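Local coordinates for deoxyhypusine hydroxylase (PDB 4D50), which hydroxylates the deoxyhypusine residue of translation factor eIF5A with a diiron centre, the second step in making hypusine, at residues R180-F185 / L209-V214. Numbering follows the deposited sequence.
Sequences RYRAMF and LFRHEV. With FE (Fe (III) ion), chain C; PER (peroxide ion), chain E.
The Phe210 ring lies between Arg180 and Met184, where helices 177-190 and 208-221 pack side by side at the start of two successive HEAT-like repeats of the alpha-helical solenoid; the short segments run nearly parallel (11°), their axes 11.2 Å apart. Over one face the Arg180 guanidinium makes a cation-pi contact, NH2 reaching Phe210 CZ at 3.6 Å, with the two planes tilted by 35°. That guanidinium is itself held by Glu173 and the carbonyl of Leu170. Over the opposite face comes a CH-pi contact from Met184 CE, 4.2 Å from the ring centroid. With CG anti to the backbone N (chi1 -166°), Met184 extends toward helix 208-221, and its bend at chi3 brings the methyl onto Phe210 and onto CG2 of Val214, one turn further along the same helix.

The aliphatic part of Glu213 packs through CG on Met184 SD and, at 3.5 Å, on Tyr181 CE2. Its OE2 lies at the edge of the Phe185 ring, in its plane, near CZ.

A water links the helices inside this buried interface: it donates to Glu213 OE1 and is hydrogen-bonded to Tyr181 OH. On the metal side, His212 binds an iron(III) ion through NE2, completing with His94 and Glu95 the protein ligands of that site. The ring's rotation is held by ND1, which donates in the ring plane to a lone pair of Leu209 O at 2.7 Å, a carbonyl oxygen that also accepts from Glu213 N.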
# COMPACT_ATOMS: atom_id res chain seq x y z
N ARG A 180 11.28 6.10 -12.10
CA ARG A 180 11.44 6.76 -10.84
C ARG A 180 11.10 5.78 -9.73
O ARG A 180 11.75 5.81 -8.68
CB ARG A 180 10.59 8.04 -10.73
CG ARG A 180 10.91 8.97 -11.84
CD ARG A 180 10.14 10.27 -11.71
NE ARG A 180 10.46 11.04 -10.51
CZ ARG A 180 9.74 12.10 -10.11
NH1 ARG A 180 8.70 12.57 -10.84
NH2 ARG A 180 10.06 12.78 -9.02
N TYR A 181 10.02 5.03 -9.89
CA TYR A 181 9.65 4.00 -8.92
C TYR A 181 10.70 2.93 -8.81
O TYR A 181 11.00 2.36 -7.74
CB TYR A 181 8.30 3.36 -9.28
CG TYR A 181 7.09 4.02 -8.68
CD1 TYR A 181 6.83 5.38 -8.89
CD2 TYR A 181 6.13 3.29 -8.06
CE1 TYR A 181 5.74 6.00 -8.34
CE2 TYR A 181 5.01 3.92 -7.51
CZ TYR A 181 4.83 5.27 -7.66
OH TYR A 181 3.68 5.90 -7.16
N ARG A 182 11.33 2.59 -9.94
CA ARG A 182 12.38 1.56 -9.84
C ARG A 182 13.56 2.03 -8.94
O ARG A 182 14.15 1.27 -8.20
CB ARG A 182 12.89 1.22 -11.29
CG ARG A 182 11.88 0.48 -12.11
CD ARG A 182 12.49 -0.31 -13.27
NE ARG A 182 13.45 -1.29 -12.82
CZ ARG A 182 14.25 -1.96 -13.66
NH1 ARG A 182 14.18 -1.71 -14.96
NH2 ARG A 182 15.14 -2.79 -13.18
N ALA A 183 13.87 3.31 -9.03
CA ALA A 183 14.99 3.92 -8.31
C ALA A 183 14.57 4.01 -6.83
O ALA A 183 15.36 3.75 -5.96
CB ALA A 183 15.25 5.29 -8.85
N MET A 184 13.30 4.19 -6.61
CA MET A 184 12.71 4.30 -5.25
C MET A 184 12.86 2.93 -4.54
O MET A 184 13.33 2.86 -3.40
CB MET A 184 11.22 4.68 -5.29
CG MET A 184 10.67 5.12 -3.94
SD MET A 184 8.84 5.20 -4.06
CE MET A 184 8.58 6.52 -5.19
N PHE A 185 12.51 1.83 -5.21
CA PHE A 185 12.65 0.52 -4.61
C PHE A 185 14.07 0.12 -4.48
O PHE A 185 14.43 -0.53 -3.47
CB PHE A 185 11.79 -0.55 -5.33
CG PHE A 185 10.36 -0.30 -5.12
CD1 PHE A 185 9.80 -0.45 -3.86
CD2 PHE A 185 9.58 0.18 -6.16
CE1 PHE A 185 8.48 -0.12 -3.63
CE2 PHE A 185 8.27 0.58 -5.88
CZ PHE A 185 7.78 0.47 -4.61
N LEU A 209 0.48 10.40 -5.90
CA LEU A 209 0.77 8.94 -5.92
C LEU A 209 2.22 8.68 -5.58
O LEU A 209 2.53 7.87 -4.67
CB LEU A 209 0.45 8.34 -7.28
CG LEU A 209 0.27 6.84 -7.26
CD1 LEU A 209 -1.01 6.42 -6.59
CD2 LEU A 209 0.35 6.26 -8.65
N PHE A 210 3.13 9.38 -6.28
CA PHE A 210 4.56 9.28 -6.02
C PHE A 210 4.94 9.53 -4.58
O PHE A 210 5.67 8.69 -3.97
CB PHE A 210 5.31 10.28 -6.92
CG PHE A 210 6.83 10.35 -6.70
CD1 PHE A 210 7.37 11.21 -5.74
CD2 PHE A 210 7.70 9.59 -7.45
CE1 PHE A 210 8.72 11.34 -5.59
CE2 PHE A 210 9.09 9.64 -7.19
CZ PHE A 210 9.58 10.53 -6.29
N ARG A 211 4.45 10.61 -4.00
CA ARG A 211 4.77 10.95 -2.60
C ARG A 211 4.26 9.88 -1.65
O ARG A 211 4.89 9.54 -0.64
CB ARG A 211 4.16 12.29 -2.21
CG ARG A 211 4.94 13.41 -2.87
CD ARG A 211 4.65 14.79 -2.28
NE ARG A 211 3.26 15.12 -2.25
CZ ARG A 211 2.56 15.66 -3.27
NH1 ARG A 211 3.13 15.83 -4.48
NH2 ARG A 211 1.26 16.00 -3.09
N HIS A 212 3.09 9.38 -1.91
CA HIS A 212 2.54 8.36 -1.05
C HIS A 212 3.39 7.12 -1.06
O HIS A 212 3.58 6.49 -0.04
CB HIS A 212 1.03 8.16 -1.37
CG HIS A 212 0.59 6.82 -1.86
ND1 HIS A 212 0.84 6.38 -3.13
CD2 HIS A 212 -0.24 5.89 -1.31
CE1 HIS A 212 0.35 5.18 -3.28
NE2 HIS A 212 -0.35 4.88 -2.22
N GLU A 213 3.84 6.73 -2.25
CA GLU A 213 4.72 5.61 -2.37
C GLU A 213 5.99 5.80 -1.58
O GLU A 213 6.49 4.84 -0.96
CB GLU A 213 5.00 5.30 -3.85
CG GLU A 213 5.51 3.91 -4.03
CD GLU A 213 4.48 2.81 -3.76
OE1 GLU A 213 3.30 2.96 -4.14
OE2 GLU A 213 4.91 1.77 -3.19
N VAL A 214 6.57 7.00 -1.67
CA VAL A 214 7.75 7.34 -0.85
C VAL A 214 7.50 7.07 0.61
O VAL A 214 8.31 6.42 1.32
CB VAL A 214 8.16 8.80 -1.11
CG1 VAL A 214 9.28 9.26 -0.16
CG2 VAL A 214 8.71 8.92 -2.53
FE FE C . -1.84 3.18 -2.01
O1 PER E . -3.21 4.48 -0.84
O2 PER E . -3.02 5.37 0.41
O HOH W 1 1.98 4.06 -6.10
O HOH W 2 -1.30 2.48 -0.06
O HOH W 3 -0.27 1.85 -2.72